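Local structure of histone acetyltransferase HPA2 and related acetyltransferases (Corynebacterium glutamicum ATCC 13032, 2QEC) at residues Q56-D64 with G75-D83; I17-A26 with S42-I53. The protein probably transfers an acyl group, most likely acetyl from acetyl-coenzyme A, as a member of the GNAT acetyltransferase family. The protein carries 1 engineered substitution. One frame throughout, in Å; residues are numbered along the deposited sequence. Where two conformers were deposited one is given.

Interaction 1. Residues Q56-D64 with G75-D83. With EDO (1,2-ethanediol), chain H.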
ATOM      1  N   GLN A  56      -2.941  11.386 -22.532  1.00 56.07           N
ATOM      2  CA  GLN A  56      -3.122  10.484 -21.401  1.00 55.42           C
ATOM      3  C   GLN A  56      -4.495  10.620 -20.758  1.00 54.79           C
ATOM      4  O   GLN A  56      -5.231   9.646 -20.661  1.00 57.58           O
ATOM      5  CB  GLN A  56      -2.059  10.761 -20.365  1.00 55.88           C
ATOM      6  CG  GLN A  56      -1.956   9.740 -19.259  1.00 63.47           C
ATOM      7  CD  GLN A  56      -0.745  10.014 -18.376  1.00 75.03           C
ATOM      8  OE1 GLN A  56       0.137  10.826 -18.723  1.00 76.12           O
ATOM      9  NE2 GLN A  56      -0.684   9.327 -17.233  1.00 87.92           N
ATOM     10  N   TYR A  57      -4.831  11.818 -20.302  1.00 51.13           N
ATOM     11  CA  TYR A  57      -6.007  11.976 -19.445  1.00 51.65           C
ATOM     12  C   TYR A  57      -7.304  12.050 -20.231  1.00 52.51           C
ATOM     13  O   TYR A  57      -8.332  11.515 -19.781  1.00 54.15           O
ATOM     14  CB  TYR A  57      -5.809  13.147 -18.469  1.00 50.31           C
ATOM     15  CG  TYR A  57      -4.804  12.751 -17.449  1.00 49.79           C
ATOM     16  CD1 TYR A  57      -5.148  11.877 -16.445  1.00 40.54           C
ATOM     17  CD2 TYR A  57      -3.484  13.171 -17.523  1.00 44.60           C
ATOM     18  CE1 TYR A  57      -4.225  11.446 -15.515  1.00 48.58           C
ATOM     19  CE2 TYR A  57      -2.557  12.748 -16.604  1.00 44.71           C
ATOM     20  CZ  TYR A  57      -2.939  11.882 -15.597  1.00 53.71           C
ATOM     21  OH  TYR A  57      -2.032  11.447 -14.677  1.00 48.09           O
ATOM     22  N   ALA A  58      -7.257  12.672 -21.407  1.00 51.45           N
ATOM     23  CA  ALA A  58      -8.430  12.806 -22.254  1.00 53.68           C
ATOM     24  C   ALA A  58      -8.801  11.448 -22.789  1.00 58.43           C
ATOM     25  O   ALA A  58      -9.965  11.085 -22.871  1.00 61.88           O
ATOM     26  CB  ALA A  58      -8.150  13.758 -23.414  1.00 52.56           C
ATOM     27  N   VAL A  59      -7.758  10.703 -23.108  1.00 60.50           N
ATOM     28  CA  VAL A  59      -7.837   9.415 -23.754  1.00 63.22           C
ATOM     29  C   VAL A  59      -8.300   8.358 -22.765  1.00 61.29           C
ATOM     30  O   VAL A  59      -9.415   7.871 -22.846  1.00 66.10           O
ATOM     31  CB  VAL A  59      -6.437   9.047 -24.305  1.00 63.29           C
ATOM     32  CG1 VAL A  59      -6.411   7.612 -24.872  1.00 68.71           C
ATOM     33  CG2 VAL A  59      -5.997  10.094 -25.348  1.00 64.67           C
ATOM     34  N   ALA A  60      -7.455   8.052 -21.797  1.00 58.52           N
ATOM     35  CA  ALA A  60      -7.662   6.899 -20.950  1.00 55.32           C
ATOM     36  C   ALA A  60      -8.003   7.236 -19.511  1.00 53.31           C
ATOM     37  O   ALA A  60      -8.095   6.340 -18.691  1.00 56.15           O
ATOM     38  CB  ALA A  60      -6.414   6.032 -20.989  1.00 54.81           C
ATOM     39  N   GLY A  61      -8.185   8.509 -19.178  1.00 50.41           N
ATOM     40  CA  GLY A  61      -8.364   8.868 -17.787  1.00 46.99           C
ATOM     41  C   GLY A  61      -9.667   9.598 -17.548  1.00 44.38           C
ATOM     42  O   GLY A  61     -10.650   9.398 -18.258  1.00 41.62           O
ATOM     43  N   ASN A  62      -9.675  10.405 -16.499  1.00 41.98           N
ATOM     44  CA  ASN A  62     -10.767  11.361 -16.217  1.00 41.27           C
ATOM     45  C   ASN A  62     -10.222  12.746 -15.915  1.00 42.50           C
ATOM     46  O   ASN A  62      -9.338  12.921 -15.082  1.00 41.66           O
ATOM     47  CB  ASN A  62     -11.625  10.900 -15.019  1.00 44.64           C
ATOM     48  CG  ASN A  62     -12.541   9.707 -15.351  1.00 46.60           C
ATOM     49  OD1 ASN A  62     -12.126   8.582 -15.247  1.00 47.05           O
ATOM     50  ND2 ASN A  62     -13.800   9.991 -15.771  1.00 44.64           N
ATOM     51  N   ILE A  63     -10.852  13.752 -16.526  1.00 39.98           N
ATOM     52  CA  ILE A  63     -10.594  15.144 -16.265  1.00 40.31           C
ATOM     53  C   ILE A  63     -11.882  15.753 -15.744  1.00 38.92           C
ATOM     54  O   ILE A  63     -12.910  15.727 -16.428  1.00 38.02           O
ATOM     55  CB  ILE A  63     -10.159  15.873 -17.556  1.00 40.14           C
ATOM     56  CG1 ILE A  63      -8.966  15.154 -18.197  1.00 42.16           C
ATOM     57  CG2 ILE A  63      -9.844  17.356 -17.276  1.00 44.82           C
ATOM     58  CD1 ILE A  63      -8.665  15.674 -19.641  1.00 46.48           C
ATOM     59  N   ASP A  64     -11.839  16.207 -14.498  1.00 38.92           N
ATOM     60  CA  ASP A  64     -12.985  16.862 -13.857  1.00 40.62           C
ATOM     61  C   ASP A  64     -12.721  18.356 -13.789  1.00 39.28           C
ATOM     62  O   ASP A  64     -11.587  18.790 -13.543  1.00 39.73           O
ATOM     63  CB  ASP A  64     -13.192  16.303 -12.455  1.00 41.43           C
ATOM     64  CG  ASP A  64     -13.625  14.850 -12.450  1.00 42.54           C
ATOM     65  OD1 ASP A  64     -14.174  14.352 -13.478  1.00 48.19           O
ATOM     66  OD2 ASP A  64     -13.479  14.233 -11.366  1.00 47.39           O
ATOM     67  N   GLY A  75     -11.293  25.121 -11.036  1.00 40.12           N
ATOM     68  CA  GLY A  75     -10.452  24.008 -10.594  1.00 41.29           C
ATOM     69  C   GLY A  75     -10.518  22.863 -11.561  1.00 42.83           C
ATOM     70  O   GLY A  75     -11.460  22.753 -12.360  1.00 43.43           O
ATOM     71  N   VAL A  76      -9.490  22.033 -11.487  1.00 40.74           N
ATOM     72  CA  VAL A  76      -9.374  20.858 -12.322  0.50 41.10           C
ATOM     73  C   VAL A  76      -8.699  19.738 -11.529  1.00 40.54           C
ATOM     74  O   VAL A  76      -7.818  19.983 -10.685  1.00 42.12           O
ATOM     75  CB  VAL A  76      -8.650  21.169 -13.683  0.50 42.18           C
ATOM     76  CG1 VAL A  76      -7.186  21.598 -13.500  0.50 38.65           C
ATOM     77  CG2 VAL A  76      -8.756  19.999 -14.655  0.50 43.41           C
ATOM     78  N   ALA A  77      -9.159  18.505 -11.774  1.00 41.18           N
ATOM     79  CA  ALA A  77      -8.516  17.292 -11.267  1.00 39.48           C
ATOM     80  C   ALA A  77      -8.268  16.268 -12.402  1.00 42.14           C
ATOM     81  O   ALA A  77      -9.135  16.026 -13.276  1.00 43.38           O
ATOM     82  CB  ALA A  77      -9.324  16.695 -10.141  1.00 41.38           C
ATOM     83  N   LEU A  78      -7.091  15.625 -12.354  1.00 41.79           N
ATOM     84  CA  LEU A  78      -6.674  14.621 -13.348  1.00 37.34           C
ATOM     85  C   LEU A  78      -6.510  13.307 -12.627  1.00 38.32           C
ATOM     86  O   LEU A  78      -5.786  13.251 -11.658  1.00 35.45           O
ATOM     87  CB  LEU A  78      -5.361  15.016 -14.007  1.00 38.55           C
ATOM     88  CG  LEU A  78      -5.394  16.419 -14.712  1.00 39.69           C
ATOM     89  CD1 LEU A  78      -4.022  16.727 -15.289  1.00 46.28           C
ATOM     90  CD2 LEU A  78      -6.329  16.455 -15.857  1.00 47.00           C
ATOM     91  N   TRP A  79      -7.247  12.312 -13.109  1.00 39.50           N
ATOM     92  CA  TRP A  79      -7.311  10.973 -12.545  1.00 40.05           C
ATOM     93  C   TRP A  79      -6.956   9.912 -13.601  1.00 39.62           C
ATOM     94  O   TRP A  79      -7.373  10.007 -14.781  1.00 39.40           O
ATOM     95  CB  TRP A  79      -8.736  10.734 -12.088  1.00 40.87           C
ATOM     96  CG  TRP A  79      -9.277  11.601 -10.974  1.00 35.76           C
ATOM     97  CD1 TRP A  79      -9.830  12.855 -11.087  1.00 38.44           C
ATOM     98  CD2 TRP A  79      -9.416  11.226  -9.609  1.00 37.30           C
ATOM     99  NE1 TRP A  79     -10.271  13.279  -9.873  1.00 39.14           N
ATOM    100  CE2 TRP A  79     -10.042  12.289  -8.947  1.00 38.20           C
ATOM    101  CE3 TRP A  79      -9.084  10.078  -8.885  1.00 39.43           C
ATOM    102  CZ2 TRP A  79     -10.292  12.266  -7.585  1.00 40.52           C
ATOM    103  CZ3 TRP A  79      -9.357  10.035  -7.535  1.00 41.51           C
ATOM    104  CH2 TRP A  79      -9.974  11.128  -6.901  1.00 38.68           C
ATOM    105  N   ASP A  80      -6.200   8.897 -13.187  1.00 41.18           N
ATOM    106  CA  ASP A  80      -6.007   7.680 -13.944  1.00 43.12           C
ATOM    107  C   ASP A  80      -6.889   6.607 -13.332  1.00 45.66           C
ATOM    108  O   ASP A  80      -7.026   6.496 -12.112  1.00 41.46           O
ATOM    109  CB  ASP A  80      -4.552   7.171 -13.887  1.00 44.83           C
ATOM    110  CG  ASP A  80      -3.591   8.086 -14.603  1.00 53.65           C
ATOM    111  OD1 ASP A  80      -3.599   8.107 -15.843  1.00 64.74           O
ATOM    112  OD2 ASP A  80      -2.818   8.795 -13.928  1.00 69.18           O
ATOM    113  N   ARG A  81      -7.468   5.801 -14.216  1.00 45.67           N
ATOM    114  CA  ARG A  81      -8.408   4.763 -13.854  1.00 45.25           C
ATOM    115  C   ARG A  81      -7.652   3.494 -13.538  1.00 41.51           C
ATOM    116  O   ARG A  81      -6.492   3.339 -13.947  1.00 43.79           O
ATOM    117  CB  ARG A  81      -9.403   4.544 -15.028  1.00 45.02           C
ATOM    118  CG  ARG A  81     -10.117   5.829 -15.427  1.00 46.64           C
ATOM    119  CD  ARG A  81     -10.896   5.700 -16.760  1.00 52.88           C
ATOM    120  NE  ARG A  81     -11.945   4.701 -16.607  1.00 57.98           N
ATOM    121  CZ  ARG A  81     -13.188   4.939 -16.182  1.00 61.81           C
ATOM    122  NH1 ARG A  81     -13.605   6.172 -15.878  1.00 53.06           N
ATOM    123  NH2 ARG A  81     -14.030   3.914 -16.067  1.00 60.81           N
ATOM    124  N   PRO A  82      -8.276   2.587 -12.790  1.00 40.91           N
ATOM    125  CA  PRO A  82      -7.582   1.331 -12.577  1.00 42.70           C
ATOM    126  C   PRO A  82      -7.236   0.529 -13.853  1.00 49.04           C
ATOM    127  O   PRO A  82      -7.992   0.530 -14.826  1.00 45.96           O
ATOM    128  CB  PRO A  82      -8.540   0.518 -11.673  1.00 43.54           C
ATOM    129  CG  PRO A  82      -9.469   1.436 -11.121  1.00 41.46           C
ATOM    130  CD  PRO A  82      -9.575   2.623 -12.089  1.00 41.59           C
ATOM    131  N   ASP A  83      -6.093  -0.155 -13.820  1.00 55.25           N
ATOM    132  CA  ASP A  83      -5.645  -1.013 -14.930  1.00 62.51           C
ATOM    133  C   ASP A  83      -4.564  -1.984 -14.422  1.00 65.51           C
ATOM    134  O   ASP A  83      -3.845  -2.610 -15.208  1.00 70.68           O
ATOM    135  CB  ASP A  83      -5.108  -0.177 -16.110  1.00 63.29           C
TER
HETATM  136  C1  EDO H 210     -13.944  13.161 -16.364  1.00 29.22           C
HETATM  137  O1  EDO H 210     -14.766  12.566 -15.406  1.00 39.19           O
HETATM  138  C2  EDO H 210     -13.840  12.447 -17.692  1.00 46.43           C
HETATM  139  O2  EDO H 210     -12.868  13.126 -18.484  1.00 32.57           O
HETATM  140  O   HOH W   1      -6.499   5.814 -16.935  1.00 50.76           O
HETATM  141  O   HOH W   2     -12.215  15.227  -9.355  1.00 26.79           O
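Asn62 and Trp79 exchange two backbone hydrogen bonds, N of Asn62 to O of Trp79 and N of Trp79 to O of Asn62, both 2.9 Å; Asp64 and Ala77 pair likewise, at 3.0 Å between N and O in each direction, which fixes the pairing of two strands running antiparallel at 165°. Beyond the strand end, Arg81 bends at its third torsion (63°) and brings NH1 to within 2.9 Å of Asn62 OD1, in the amide plane and on a lone pair. The amide's other atom, ND2, donates to O1 of an ethanediol molecule, probably from the crystallisation liquor, whose O1 in turn donates to Asp64 OD1. A water links Asp64 OD2 with Trp79 NE1, while Arg153 forms a salt bridge with Asp64 and a cation-pi contact with Trp79.

From the last helical turn, Tyr57 OH donates to Asp80 OD2 over 2.9 Å, on the syn side and 29° out of the carboxylate plane; Gln56 NE2 adds a weak bond to OD1. Leu78 CB lies over the centre of one tyrosine ring face, 4.0 Å from its centroid, and Gln56 CG over the opposite face, nearer the rim. Farther along, Ile63 lies beside Leu78, its CG1 3.8 Å from Leu78 CD2. This is an antiparallel beta hairpin whose first strand follows helix 43-60, part of the central mixed sheet of the GNAT fold.

Interaction 2. Residues I17-A26 with S42-I53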
ATOM      1  N   ILE A  17      -8.362  24.771 -18.937  1.00 41.80           N
ATOM      2  CA  ILE A  17      -7.853  23.733 -18.015  1.00 40.28           C
ATOM      3  C   ILE A  17      -6.312  23.864 -17.875  1.00 42.46           C
ATOM      4  O   ILE A  17      -5.772  23.916 -16.764  1.00 41.89           O
ATOM      5  CB  ILE A  17      -8.287  22.368 -18.512  1.00 44.34           C
ATOM      6  CG1 ILE A  17      -9.755  22.116 -18.150  1.00 48.84           C
ATOM      7  CG2 ILE A  17      -7.461  21.259 -17.909  1.00 40.87           C
ATOM      8  CD1 ILE A  17     -10.325  20.924 -18.776  1.00 50.90           C
ATOM      9  N   VAL A  18      -5.632  23.978 -19.009  1.00 44.61           N
ATOM     10  CA  VAL A  18      -4.164  24.137 -19.030  1.00 43.37           C
ATOM     11  C   VAL A  18      -3.773  25.442 -18.357  1.00 42.12           C
ATOM     12  O   VAL A  18      -2.832  25.481 -17.577  1.00 42.60           O
ATOM     13  CB  VAL A  18      -3.630  24.048 -20.446  1.00 43.01           C
ATOM     14  CG1 VAL A  18      -2.142  24.457 -20.509  1.00 46.45           C
ATOM     15  CG2 VAL A  18      -3.854  22.646 -21.029  1.00 46.71           C
ATOM     16  N   ASP A  19      -4.490  26.527 -18.651  1.00 45.26           N
ATOM     17  CA  ASP A  19      -4.260  27.812 -17.979  1.00 44.93           C
ATOM     18  C   ASP A  19      -4.323  27.660 -16.474  1.00 43.44           C
ATOM     19  O   ASP A  19      -3.510  28.247 -15.744  1.00 42.51           O
ATOM     20  CB  ASP A  19      -5.302  28.862 -18.339  1.00 43.08           C
ATOM     21  CG  ASP A  19      -5.160  29.393 -19.741  1.00 47.58           C
ATOM     22  OD1 ASP A  19      -4.098  29.221 -20.375  1.00 49.39           O
ATOM     23  OD2 ASP A  19      -6.150  29.971 -20.208  1.00 48.21           O
ATOM     24  N   VAL A  20      -5.317  26.925 -16.000  1.00 43.84           N
ATOM     25  CA  VAL A  20      -5.485  26.692 -14.537  1.00 40.64           C
ATOM     26  C   VAL A  20      -4.338  25.855 -13.910  1.00 43.92           C
ATOM     27  O   VAL A  20      -3.805  26.179 -12.836  1.00 43.10           O
ATOM     28  CB  VAL A  20      -6.867  26.060 -14.212  1.00 46.75           C
ATOM     29  CG1 VAL A  20      -6.963  25.712 -12.772  1.00 39.72           C
ATOM     30  CG2 VAL A  20      -8.001  27.078 -14.536  1.00 42.03           C
ATOM     31  N   LEU A  21      -3.947  24.788 -14.582  1.00 41.87           N
ATOM     32  CA  LEU A  21      -2.804  23.990 -14.148  1.00 40.68           C
ATOM     33  C   LEU A  21      -1.507  24.809 -14.062  1.00 43.32           C
ATOM     34  O   LEU A  21      -0.745  24.699 -13.111  1.00 45.05           O
ATOM     35  CB  LEU A  21      -2.636  22.804 -15.098  1.00 43.31           C
ATOM     36  CG  LEU A  21      -3.736  21.743 -14.999  1.00 44.66           C
ATOM     37  CD1 LEU A  21      -3.789  20.840 -16.250  1.00 43.56           C
ATOM     38  CD2 LEU A  21      -3.585  20.957 -13.766  1.00 44.11           C
ATOM     39  N   VAL A  22      -1.255  25.601 -15.091  1.00 44.48           N
ATOM     40  CA  VAL A  22      -0.051  26.419 -15.159  1.00 44.15           C
ATOM     41  C   VAL A  22      -0.039  27.447 -14.022  1.00 47.03           C
ATOM     42  O   VAL A  22       0.987  27.637 -13.371  1.00 47.21           O
ATOM     43  CB  VAL A  22       0.059  27.118 -16.529  1.00 44.76           C
ATOM     44  CG1 VAL A  22       1.184  28.152 -16.521  1.00 44.92           C
ATOM     45  CG2 VAL A  22       0.274  26.082 -17.642  1.00 41.88           C
ATOM     46  N   GLU A  23      -1.163  28.127 -13.802  1.00 44.10           N
ATOM     47  CA  GLU A  23      -1.246  29.128 -12.750  1.00 44.13           C
ATOM     48  C   GLU A  23      -1.011  28.446 -11.434  1.00 47.40           C
ATOM     49  O   GLU A  23      -0.271  28.945 -10.616  1.00 49.58           O
ATOM     50  CB  GLU A  23      -2.599  29.840 -12.756  1.00 46.51           C
ATOM     51  CG  GLU A  23      -2.697  30.961 -11.732  1.00 51.12           C
ATOM     52  CD  GLU A  23      -4.115  31.397 -11.473  1.00 62.88           C
ATOM     53  OE1 GLU A  23      -4.820  30.667 -10.757  1.00 63.11           O
ATOM     54  OE2 GLU A  23      -4.520  32.473 -11.955  1.00 64.65           O
ATOM     55  N   ALA A  24      -1.608  27.280 -11.229  1.00 45.54           N
ATOM     56  CA  ALA A  24      -1.470  26.614  -9.960  1.00 45.79           C
ATOM     57  C   ALA A  24      -0.008  26.162  -9.745  1.00 46.93           C
ATOM     58  O   ALA A  24       0.524  26.259  -8.653  1.00 48.51           O
ATOM     59  CB  ALA A  24      -2.422  25.433  -9.868  1.00 45.88           C
ATOM     60  N   PHE A  25       0.649  25.678 -10.789  1.00 46.44           N
ATOM     61  CA  PHE A  25       1.900  24.944 -10.585  1.00 44.82           C
ATOM     62  C   PHE A  25       3.145  25.673 -11.100  1.00 43.88           C
ATOM     63  O   PHE A  25       4.218  25.105 -11.084  1.00 45.79           O
ATOM     64  CB  PHE A  25       1.766  23.542 -11.170  1.00 42.24           C
ATOM     65  CG  PHE A  25       0.724  22.698 -10.465  1.00 50.47           C
ATOM     66  CD1 PHE A  25       0.780  22.507  -9.082  1.00 53.47           C
ATOM     67  CD2 PHE A  25      -0.319  22.123 -11.166  1.00 44.46           C
ATOM     68  CE1 PHE A  25      -0.188  21.772  -8.431  1.00 58.19           C
ATOM     69  CE2 PHE A  25      -1.289  21.391 -10.517  1.00 46.48           C
ATOM     70  CZ  PHE A  25      -1.234  21.207  -9.160  1.00 49.28           C
ATOM     71  N   ALA A  26       2.995  26.924 -11.532  1.00 45.26           N
ATOM     72  CA  ALA A  26       4.081  27.672 -12.127  1.00 46.44           C
ATOM     73  C   ALA A  26       5.299  27.752 -11.217  1.00 49.03           C
ATOM     74  O   ALA A  26       6.425  27.834 -11.703  1.00 48.72           O
ATOM     75  CB  ALA A  26       3.622  29.078 -12.501  1.00 48.35           C
ATOM     76  N   SER A  42       6.490  30.056 -18.183  1.00 41.50           N
ATOM     77  CA  SER A  42       6.086  28.680 -17.947  1.00 40.08           C
ATOM     78  C   SER A  42       5.712  27.927 -19.219  1.00 40.30           C
ATOM     79  O   SER A  42       4.837  27.063 -19.190  1.00 41.52           O
ATOM     80  CB  SER A  42       4.936  28.619 -16.930  1.00 41.22           C
ATOM     81  OG  SER A  42       5.375  29.162 -15.695  1.00 44.42           O
ATOM     82  N   ALA A  43       6.422  28.218 -20.309  1.00 37.50           N
ATOM     83  CA  ALA A  43       6.061  27.698 -21.632  1.00 39.90           C
ATOM     84  C   ALA A  43       6.269  26.195 -21.765  1.00 40.96           C
ATOM     85  O   ALA A  43       5.486  25.498 -22.405  1.00 41.11           O
ATOM     86  CB  ALA A  43       6.871  28.448 -22.712  1.00 42.23           C
ATOM     87  N   LYS A  44       7.338  25.697 -21.159  1.00 38.33           N
ATOM     88  CA  LYS A  44       7.635  24.272 -21.194  1.00 42.02           C
ATOM     89  C   LYS A  44       6.668  23.514 -20.258  1.00 38.18           C
ATOM     90  O   LYS A  44       6.159  22.457 -20.619  1.00 38.63           O
ATOM     91  CB  LYS A  44       9.094  24.004 -20.829  1.00 43.67           C
ATOM     92  CG  LYS A  44      10.084  24.543 -21.869  1.00 44.32           C
ATOM     93  CD  LYS A  44      11.563  24.304 -21.472  1.00 45.96           C
ATOM     94  CE  LYS A  44      12.083  25.300 -20.423  1.00 48.83           C
ATOM     95  NZ  LYS A  44      13.612  25.355 -20.351  1.00 43.56           N
ATOM     96  N   LEU A  45       6.354  24.094 -19.105  1.00 40.56           N
ATOM     97  CA  LEU A  45       5.352  23.493 -18.195  1.00 40.29           C
ATOM     98  C   LEU A  45       3.984  23.399 -18.860  1.00 41.53           C
ATOM     99  O   LEU A  45       3.288  22.381 -18.738  1.00 43.26           O
ATOM    100  CB  LEU A  45       5.217  24.334 -16.934  1.00 41.67           C
ATOM    101  CG  LEU A  45       4.200  23.900 -15.850  1.00 40.03           C
ATOM    102  CD1 LEU A  45       4.558  22.558 -15.351  1.00 42.06           C
ATOM    103  CD2 LEU A  45       4.187  24.869 -14.715  1.00 41.78           C
ATOM    104  N   ARG A  46       3.586  24.493 -19.501  1.00 40.49           N
ATOM    105  CA  ARG A  46       2.388  24.536 -20.322  1.00 38.99           C
ATOM    106  C   ARG A  46       2.337  23.433 -21.384  1.00 39.66           C
ATOM    107  O   ARG A  46       1.345  22.713 -21.485  1.00 44.65           O
ATOM    108  CB  ARG A  46       2.256  25.891 -20.983  1.00 36.50           C
ATOM    109  CG  ARG A  46       0.965  25.974 -21.829  1.00 44.13           C
ATOM    110  CD  ARG A  46       0.773  27.347 -22.440  1.00 44.05           C
ATOM    111  NE  ARG A  46       0.642  28.342 -21.384  1.00 49.49           N
ATOM    112  CZ  ARG A  46      -0.485  28.653 -20.748  1.00 52.80           C
ATOM    113  NH1 ARG A  46      -1.649  28.073 -21.067  1.00 44.93           N
ATOM    114  NH2 ARG A  46      -0.429  29.588 -19.792  1.00 54.11           N
ATOM    115  N   ALA A  47       3.428  23.259 -22.129  1.00 40.96           N
ATOM    116  CA  ALA A  47       3.535  22.193 -23.121  1.00 43.43           C
ATOM    117  C   ALA A  47       3.378  20.818 -22.473  1.00 43.61           C
ATOM    118  O   ALA A  47       2.721  19.956 -23.036  1.00 45.71           O
ATOM    119  CB  ALA A  47       4.866  22.276 -23.863  1.00 44.00           C
ATOM    120  N   LEU A  48       3.927  20.636 -21.278  1.00 43.44           N
ATOM    121  CA  LEU A  48       3.825  19.341 -20.577  1.00 43.80           C
ATOM    122  C   LEU A  48       2.381  18.994 -20.274  1.00 43.53           C
ATOM    123  O   LEU A  48       1.926  17.895 -20.578  1.00 46.05           O
ATOM    124  CB  LEU A  48       4.635  19.337 -19.270  1.00 42.50           C
ATOM    125  CG  LEU A  48       4.471  18.067 -18.390  1.00 45.72           C
ATOM    126  CD1 LEU A  48       4.904  16.811 -19.163  1.00 47.73           C
ATOM    127  CD2 LEU A  48       5.194  18.134 -17.085  1.00 44.39           C
ATOM    128  N   PHE A  49       1.685  19.927 -19.634  1.00 42.55           N
ATOM    129  CA  PHE A  49       0.263  19.776 -19.337  1.00 43.11           C
ATOM    130  C   PHE A  49      -0.603  19.570 -20.593  1.00 46.59           C
ATOM    131  O   PHE A  49      -1.502  18.738 -20.580  1.00 50.49           O
ATOM    132  CB  PHE A  49      -0.253  20.971 -18.517  1.00 43.04           C
ATOM    133  CG  PHE A  49       0.226  20.998 -17.077  1.00 41.07           C
ATOM    134  CD1 PHE A  49       0.178  19.862 -16.293  1.00 46.07           C
ATOM    135  CD2 PHE A  49       0.678  22.167 -16.495  1.00 41.11           C
ATOM    136  CE1 PHE A  49       0.576  19.893 -14.981  1.00 44.30           C
ATOM    137  CE2 PHE A  49       1.084  22.196 -15.156  1.00 38.60           C
ATOM    138  CZ  PHE A  49       1.031  21.052 -14.414  1.00 44.83           C
ATOM    139  N   GLU A  50      -0.335  20.310 -21.672  1.00 47.25           N
ATOM    140  CA  GLU A  50      -1.064  20.102 -22.929  1.00 46.54           C
ATOM    141  C   GLU A  50      -0.928  18.674 -23.447  1.00 48.00           C
ATOM    142  O   GLU A  50      -1.910  18.083 -23.877  1.00 48.59           O
ATOM    143  CB  GLU A  50      -0.607  21.089 -23.985  1.00 46.55           C
ATOM    144  CG  GLU A  50      -1.036  22.489 -23.667  1.00 50.01           C
ATOM    145  CD  GLU A  50      -0.455  23.537 -24.583  1.00 50.64           C
ATOM    146  OE1 GLU A  50       0.617  23.296 -25.210  1.00 55.16           O
ATOM    147  OE2 GLU A  50      -1.074  24.626 -24.650  1.00 58.61           O
ATOM    148  N   LEU A  51       0.273  18.129 -23.369  1.00 48.73           N
ATOM    149  CA  LEU A  51       0.582  16.769 -23.800  1.00 51.82           C
ATOM    150  C   LEU A  51      -0.044  15.686 -22.904  1.00 52.76           C
ATOM    151  O   LEU A  51      -0.577  14.699 -23.408  1.00 53.51           O
ATOM    152  CB  LEU A  51       2.096  16.586 -23.817  1.00 52.81           C
ATOM    153  CG  LEU A  51       2.645  15.216 -24.224  1.00 58.22           C
ATOM    154  CD1 LEU A  51       2.511  15.002 -25.721  1.00 62.62           C
ATOM    155  CD2 LEU A  51       4.075  15.099 -23.807  1.00 57.38           C
ATOM    156  N   GLN A  52       0.045  15.868 -21.590  1.00 49.40           N
ATOM    157  CA  GLN A  52      -0.556  14.936 -20.636  1.00 50.18           C
ATOM    158  C   GLN A  52      -2.080  14.861 -20.840  1.00 51.77           C
ATOM    159  O   GLN A  52      -2.639  13.784 -20.891  1.00 55.79           O
ATOM    160  CB  GLN A  52      -0.205  15.313 -19.185  1.00 48.35           C
ATOM    161  CG  GLN A  52       1.153  14.797 -18.711  1.00 49.70           C
ATOM    162  CD  GLN A  52       1.595  15.395 -17.395  1.00 45.00           C
ATOM    163  OE1 GLN A  52       1.098  16.420 -16.964  1.00 50.77           O
ATOM    164  NE2 GLN A  52       2.529  14.739 -16.739  1.00 51.97           N
ATOM    165  N   ILE A  53      -2.740  15.997 -20.973  1.00 54.82           N
ATOM    166  CA  ILE A  53      -4.180  16.015 -21.225  1.00 57.24           C
ATOM    167  C   ILE A  53      -4.538  15.347 -22.545  1.00 61.07           C
ATOM    168  O   ILE A  53      -5.452  14.531 -22.619  1.00 61.30           O
ATOM    169  CB  ILE A  53      -4.707  17.455 -21.225  1.00 58.97           C
ATOM    170  CG1 ILE A  53      -4.739  17.983 -19.794  1.00 54.57           C
ATOM    171  CG2 ILE A  53      -6.118  17.564 -21.893  1.00 60.51           C
ATOM    172  CD1 ILE A  53      -4.945  19.473 -19.748  1.00 56.66           C
TER
HETATM  173  O   HOH W   3       7.184  27.677 -14.280  1.00 39.27           O
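Ser42, just before helix 43-53, sets CB against Val22 CG1 and OG beside Ala26 CB, 3.6 Å away; a water joins OG to the carbonyl oxygen of Ala26. Ser42 makes no capping bond with its side chain; Asp39 instead accepts from the backbone N of Lys44 and Leu45. Within the first turn of the helix, Leu45 places CD2 3.6 Å from Phe25 O and also against Ala26 CA.

Arg46 crosses the interface. With CG anti to the backbone N (chi1 -178°) and a bend at chi3, its chain passes Val18 CG1 and delivers NH1 to Asp19 OD1 at 2.8 Å, a salt bridge with an N-H...O angle of 154°. The two charged planes are steeply inclined, and Val22 CG2 sits over the centre of one guanidinium face, so that an apolar branch backs the ion pair. The helix axes approach to 9.5 Å and cross at 133°, an oblique, only roughly antiparallel arrangement; both belong to the N-terminal helical part of this GNAT fold, packed against its sheet.

Phe49 turns one ring face to Leu21, whose CB stands 3.8 Å from the centroid in a CH-pi contact. Phe49 CZ meets Phe25 CD2 at 3.7 Å, and Phe31 meets the same Phe49 ring edge-to-face. Glu50 contributes only aliphatic contact, CG against both methyls of Val18. At Ile53, CD1 touches Val18 CG2 and Ile17 CG2, each at 3.6 Å, and reaches tip to tip toward Leu21 CD1.

In the fold
Interaction 2 closes before interaction 1 opens along the chain; their centres lie about 15 Å apart, and they share helix 43-60. Interaction 2 pairs the earlier part of that helix with helix 14-25; interaction 1 uses its last turn and the hairpin of strands 61-67 and 73-80 that follows. The helix is continuous between them, with probable backbone hydrogen bonds from Tyr57 N to Gln52 O and from Ala58 N to Ile53 O. Side chains join them too: Val76, modelled in two conformers so that the branches involved are uncertain, packs against Ile17 and Leu21. The helix pair thus packs on a face of the sheet that the hairpin helps to form.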